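Long-range contacts in penicillin-binding protein 2B (Streptococcus pneumoniae, PDB 2WAD), which acts as a membrane-anchored peptidoglycan transpeptidase of the elongation machinery, cross-linking peptides of adjacent glycan strands in the cell wall, and binds penicillin: residues Glu472-Lys477 / Ala510-Asn515; Gly539-Pro544 / Lys569-Val574. One frame throughout, in Å; residues are numbered along the deposited sequence.

Contact 1: Glu472-Lys477 / Ala510-Asn515; sequences ESAMGK and ANFITN. Unlike the reference sequence in segment 472-477: Gly476 (reference Glu). Unlike the reference sequence in segment 510-515: Phe512 (reference Tyr).
Met475 places its sulfur at the edge of the Phe512 ring and in its plane, then sends its methyl group on to the main chain of the other helix. This edge-on Met-aromatic contact, with Met475 SD 5.3 Å from the Phe512 ring centroid, lies in a nearly parallel helix pair in the transpeptidase domain. The axes of 472-477 and 510-515 run 22° apart and approach to 10.4 Å. With CG anti to the backbone N (chi1 -175°), the chain of Met475 does not start straight at 510-515; bends at chi2 and chi3 turn the thioether to it, along the CD1 edge of the ring. SD then lies 3.9 Å from Phe512 CD1, and CE settles 3.5 Å from Phe512 CA. The two side chains therefore slide past one another in opposite directions, each reaching the main chain of the partner's helix. Phe512, also with CG anti to N (chi1 166°), brings CE1 to 3.7 Å from the carbonyl carbon of Ala474, where ring and peptide meet obliquely. Ala474 CB completes the seat of the ring, 3.8 Å from Phe512 CZ. Contact between the segments is thus by van der Waals and sulfur-aromatic packing, and most of the touching residues are buried. Leu471 and Ala452, the latter on helix 445-455, also touch Phe512, while Tyr507 packs on Met475. Asn515 crosses the methionine at about a right angle, its ND2 3.7 Å from Met475 SD, while its OD1 accepts a hydrogen bond from the backbone N of Asp521.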
loop_
_atom_site.group_PDB
_atom_site.type_symbol
_atom_site.label_atom_id
_atom_site.label_comp_id
_atom_site.label_asym_id
_atom_site.label_seq_id
_atom_site.Cartn_x
_atom_site.Cartn_y
_atom_site.Cartn_z
ATOM N N GLU A 472 3.233 -19.327 27.902
ATOM C CA GLU A 472 3.706 -18.118 27.233
ATOM C C GLU A 472 4.914 -18.378 26.370
ATOM O O GLU A 472 5.036 -17.840 25.261
ATOM C CB GLU A 472 4.027 -17.017 28.239
ATOM C CG GLU A 472 2.762 -16.476 28.889
ATOM C CD GLU A 472 3.019 -15.198 29.657
ATOM O OE1 GLU A 472 2.072 -14.725 30.305
ATOM O OE2 GLU A 472 4.154 -14.672 29.595
ATOM N N SER A 473 5.810 -19.189 26.927
ATOM C CA SER A 473 7.028 -19.604 26.247
ATOM C C SER A 473 6.665 -20.319 24.933
ATOM O O SER A 473 7.195 -19.990 23.862
ATOM C CB SER A 473 7.773 -20.530 27.208
ATOM O OG SER A 473 8.759 -21.306 26.569
ATOM N N ALA A 474 5.735 -21.267 25.034
ATOM C CA ALA A 474 5.261 -22.067 23.912
ATOM C C ALA A 474 4.576 -21.254 22.806
ATOM O O ALA A 474 4.959 -21.357 21.645
ATOM C CB ALA A 474 4.365 -23.171 24.398
ATOM N N MET A 475 3.610 -20.415 23.180
ATOM C CA MET A 475 2.948 -19.512 22.238
ATOM C C MET A 475 3.960 -18.594 21.551
ATOM O O MET A 475 3.851 -18.297 20.361
ATOM C CB MET A 475 1.837 -18.720 22.937
ATOM C CG MET A 475 1.016 -17.842 21.986
ATOM S SD MET A 475 0.098 -18.755 20.718
ATOM C CE MET A 475 -1.590 -18.385 21.215
ATOM N N GLY A 476 4.995 -18.183 22.279
ATOM C CA GLY A 476 6.045 -17.359 21.672
ATOM C C GLY A 476 6.861 -18.091 20.621
ATOM O O GLY A 476 7.247 -17.522 19.590
ATOM N N LYS A 477 7.158 -19.357 20.888
ATOM C CA LYS A 477 7.956 -20.144 19.955
ATOM C C LYS A 477 7.188 -20.476 18.674
ATOM O O LYS A 477 7.773 -20.479 17.588
ATOM C CB LYS A 477 8.429 -21.434 20.610
ATOM C CG LYS A 477 9.555 -21.273 21.616
ATOM C CD LYS A 477 9.810 -22.597 22.335
ATOM C CE LYS A 477 10.835 -22.423 23.459
ATOM N NZ LYS A 477 11.425 -23.725 23.896
ATOM N N ALA A 510 -6.315 -23.063 25.282
ATOM C CA ALA A 510 -7.156 -23.460 24.153
ATOM C C ALA A 510 -6.817 -22.641 22.901
ATOM O O ALA A 510 -6.813 -23.185 21.783
ATOM C CB ALA A 510 -8.674 -23.377 24.508
ATOM N N ASN A 511 -6.508 -21.357 23.088
ATOM C CA ASN A 511 -6.078 -20.489 21.996
ATOM C C ASN A 511 -4.755 -20.914 21.334
ATOM O O ASN A 511 -4.632 -20.903 20.110
ATOM C CB ASN A 511 -5.932 -19.036 22.473
ATOM C CG ASN A 511 -7.240 -18.418 22.987
ATOM O OD1 ASN A 511 -8.368 -18.791 22.601
ATOM N ND2 ASN A 511 -7.070 -17.435 23.866
ATOM N N PHE A 512 -3.757 -21.249 22.150
ATOM C CA PHE A 512 -2.478 -21.765 21.681
ATOM C C PHE A 512 -2.700 -22.987 20.799
ATOM O O PHE A 512 -2.190 -23.047 19.682
ATOM C CB PHE A 512 -1.594 -22.119 22.895
ATOM C CG PHE A 512 -0.387 -22.976 22.570
ATOM C CD1 PHE A 512 0.664 -22.488 21.809
ATOM C CD2 PHE A 512 -0.303 -24.276 23.045
ATOM C CE1 PHE A 512 1.777 -23.272 21.534
ATOM C CE2 PHE A 512 0.799 -25.063 22.772
ATOM C CZ PHE A 512 1.839 -24.581 22.007
ATOM N N ILE A 513 -3.459 -23.959 21.308
ATOM C CA ILE A 513 -3.816 -25.163 20.572
ATOM C C ILE A 513 -4.504 -24.837 19.234
ATOM O O ILE A 513 -4.068 -25.337 18.198
ATOM C CB ILE A 513 -4.684 -26.098 21.429
ATOM C CG1 ILE A 513 -3.859 -26.689 22.585
ATOM C CG2 ILE A 513 -5.270 -27.216 20.573
ATOM C CD1 ILE A 513 -2.542 -27.405 22.144
ATOM N N THR A 514 -5.543 -24.002 19.231
ATOM C CA THR A 514 -6.202 -23.640 17.974
ATOM C C THR A 514 -5.285 -22.869 17.021
ATOM O O THR A 514 -5.453 -22.964 15.800
ATOM C CB THR A 514 -7.513 -22.832 18.152
ATOM O OG1 THR A 514 -7.273 -21.682 18.980
ATOM C CG2 THR A 514 -8.640 -23.717 18.765
ATOM N N ASN A 515 -4.359 -22.074 17.559
ATOM C CA ASN A 515 -3.419 -21.339 16.697
ATOM C C ASN A 515 -2.630 -22.320 15.850
ATOM O O ASN A 515 -2.309 -22.036 14.701
ATOM C CB ASN A 515 -2.491 -20.434 17.531
ATOM C CG ASN A 515 -2.048 -19.188 16.781
ATOM O OD1 ASN A 515 -2.738 -18.695 15.886
ATOM N ND2 ASN A 515 -0.903 -18.639 17.184
#

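Contact 2: Gly539-Pro544 / Lys569-Val574; sequences GVRLAP and KEINKV. Unlike the reference sequence in segment 539-544: Leu542 (reference Val). Unlike the reference sequence in segment 569-574: Lys569 (reference Thr), Ile571 (reference Met).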
loop_
_atom_site.group_PDB
_atom_site.type_symbol
_atom_site.label_atom_id
_atom_site.label_comp_id
_atom_site.label_asym_id
_atom_site.label_seq_id
_atom_site.Cartn_x
_atom_site.Cartn_y
_atom_site.Cartn_z
ATOM N N GLY A 539 12.800 -21.780 1.873
ATOM C CA GLY A 539 12.967 -21.241 3.225
ATOM C C GLY A 539 13.527 -19.831 3.259
ATOM O O GLY A 539 13.635 -19.224 4.309
ATOM N N VAL A 540 13.912 -19.304 2.113
ATOM C CA VAL A 540 14.356 -17.917 2.037
ATOM C C VAL A 540 13.210 -16.963 1.698
ATOM O O VAL A 540 12.705 -16.895 0.581
ATOM C CB VAL A 540 15.505 -17.721 1.032
ATOM C CG1 VAL A 540 15.832 -16.233 0.907
ATOM C CG2 VAL A 540 16.720 -18.558 1.459
ATOM N N ARG A 541 12.811 -16.211 2.710
ATOM C CA ARG A 541 11.628 -15.381 2.620
ATOM C C ARG A 541 11.993 -14.046 1.992
ATOM O O ARG A 541 12.982 -13.431 2.365
ATOM C CB ARG A 541 11.141 -15.161 4.033
ATOM C CG ARG A 541 9.907 -14.292 4.164
ATOM C CD ARG A 541 9.576 -14.298 5.647
ATOM N NE ARG A 541 8.666 -13.212 5.908
ATOM C CZ ARG A 541 8.870 -12.237 6.777
ATOM N NH1 ARG A 541 9.931 -12.215 7.563
ATOM N NH2 ARG A 541 7.944 -11.298 6.866
ATOM N N LEU A 542 11.209 -13.619 1.013
ATOM C CA LEU A 542 11.554 -12.466 0.196
ATOM C C LEU A 542 10.488 -11.387 0.341
ATOM O O LEU A 542 9.299 -11.687 0.415
ATOM C CB LEU A 542 11.661 -12.891 -1.265
ATOM C CG LEU A 542 12.742 -13.888 -1.716
ATOM C CD1 LEU A 542 12.770 -13.938 -3.259
ATOM C CD2 LEU A 542 14.140 -13.534 -1.181
ATOM N N ALA A 543 10.914 -10.128 0.436
ATOM C CA ALA A 543 9.964 -9.034 0.490
ATOM C C ALA A 543 9.248 -8.970 -0.852
ATOM O O ALA A 543 9.890 -8.998 -1.910
ATOM C CB ALA A 543 10.671 -7.702 0.768
ATOM N N PRO A 544 7.912 -8.845 -0.812
ATOM C CA PRO A 544 7.132 -8.653 -2.025
ATOM C C PRO A 544 7.307 -7.219 -2.502
ATOM O O PRO A 544 7.421 -6.305 -1.692
ATOM C CB PRO A 544 5.680 -8.917 -1.592
ATOM C CG PRO A 544 5.692 -9.132 -0.128
ATOM C CD PRO A 544 7.082 -8.847 0.401
ATOM N N LYS A 569 15.133 -8.835 -2.171
ATOM C CA LYS A 569 15.537 -8.571 -0.799
ATOM C C LYS A 569 15.220 -9.734 0.126
ATOM O O LYS A 569 14.055 -10.012 0.386
ATOM C CB LYS A 569 14.868 -7.294 -0.285
ATOM C CG LYS A 569 15.476 -6.738 0.999
ATOM C CD LYS A 569 14.601 -5.629 1.577
ATOM C CE LYS A 569 14.369 -4.492 0.574
ATOM N NZ LYS A 569 13.389 -3.487 1.092
ATOM N N GLU A 570 16.258 -10.407 0.612
ATOM C CA GLU A 570 16.110 -11.520 1.540
ATOM C C GLU A 570 15.910 -11.004 2.964
ATOM O O GLU A 570 16.686 -10.159 3.425
ATOM C CB GLU A 570 17.330 -12.438 1.489
ATOM C CG GLU A 570 17.556 -13.031 0.132
ATOM C CD GLU A 570 18.580 -12.273 -0.686
ATOM O OE1 GLU A 570 18.862 -11.097 -0.377
ATOM O OE2 GLU A 570 19.108 -12.871 -1.643
ATOM N N ILE A 571 14.875 -11.499 3.641
ATOM C CA ILE A 571 14.505 -11.010 4.968
ATOM C C ILE A 571 15.029 -11.918 6.088
ATOM O O ILE A 571 15.480 -11.445 7.139
ATOM C CB ILE A 571 12.967 -10.859 5.123
ATOM C CG1 ILE A 571 12.408 -9.917 4.045
ATOM C CG2 ILE A 571 12.586 -10.333 6.527
ATOM C CD1 ILE A 571 10.905 -9.642 4.167
ATOM N N ASN A 572 14.938 -13.225 5.858
ATOM C CA ASN A 572 15.434 -14.243 6.778
ATOM C C ASN A 572 15.430 -15.590 6.073
ATOM O O ASN A 572 14.885 -15.713 4.973
ATOM C CB ASN A 572 14.562 -14.328 8.030
ATOM C CG ASN A 572 13.118 -14.692 7.719
ATOM O OD1 ASN A 572 12.374 -13.862 7.220
ATOM N ND2 ASN A 572 12.716 -15.922 8.030
ATOM N N LYS A 573 16.034 -16.589 6.714
ATOM C CA LYS A 573 15.993 -17.961 6.218
ATOM C C LYS A 573 15.340 -18.778 7.307
ATOM O O LYS A 573 15.839 -18.751 8.418
ATOM C CB LYS A 573 17.400 -18.517 6.001
ATOM C CG LYS A 573 17.405 -19.783 5.170
ATOM C CD LYS A 573 18.777 -20.447 5.109
ATOM C CE LYS A 573 18.773 -21.620 4.145
ATOM N NZ LYS A 573 17.636 -22.517 4.467
ATOM N N VAL A 574 14.257 -19.496 6.997
ATOM C CA VAL A 574 13.598 -20.361 7.973
ATOM C C VAL A 574 14.589 -21.390 8.532
ATOM O O VAL A 574 15.323 -22.032 7.781
ATOM C CB VAL A 574 12.353 -21.096 7.366
ATOM C CG1 VAL A 574 11.682 -22.019 8.430
ATOM C CG2 VAL A 574 11.340 -20.064 6.762
HETATM O O HOH W 1 12.301 -8.856 -2.794
#
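Arg541 faces both Ile571 and Asn572 across a classic beta bulge in the short antiparallel ribbon of 539-544 and 569-574. In the backbone, Ile571 N donates to Arg541 O at 3.0 Å, and Arg541 N to Asn572 O; Ile571, at phi/psi -99°/-41°, supplies the kink. Val574 N to Gly539 O (2.8 Å) and Ala543 N to Lys569 O extend the ladder at its two ends. Beyond Ala543, a water donates to Ala543 O and accepts from Lys569 N.

The main polar side-chain bond is Arg541 NH1 to Asn572 OD1, 3.0 Å. The extended arginine turns the edge of its guanidinium to OD1, which lies close to that plane, while NH1 approaches tilted from the amide carbonyl plane; guanidinium and amide planes lie 53° apart. Arg541 NH2 donates to Gln530 OE1, which further restrains its rotation.

Apolar contacts occupy both faces. Ile571 CD1 lies over one guanidinium face and meets Ala543 CB at 3.9 Å. On the other face of the ribbon, Glu570 CG rests against Val540 CG1 and Leu542 CD2, 3.7 Å from each, in a compact triangle.

Helix 525-536 borders the arginine face, where Thr534 touches Arg541 and Val574, and Gln530 NE2 also holds Leu542 O. Asn572 ND2 bonds to Glu484 O, at the end of helix 471-484, and the connection between the paired strands passes through strands 547-553 and 559-565 of a separate sheet.

The two contacts follow one another in sequence. Their centres are 24 Å apart and their nearest atoms about 10 Å, so they do not touch directly. Helix 471-484 spans the gap: its early part packs against 510-515, and Glu484 at its end takes a bond from contact 2. The chain leaving 510-515 soon enters helix 525-536, which borders the ribbon of contact 2. Both contacts lie in the transpeptidase domain, away from the acyl-enzyme serine, Ser386, though contact 1 also touches helix 445-455, which begins beside the sequence resembling the SxN motif of this family. A bound zinc ion lies about 14 Å from the Asn515 side chain.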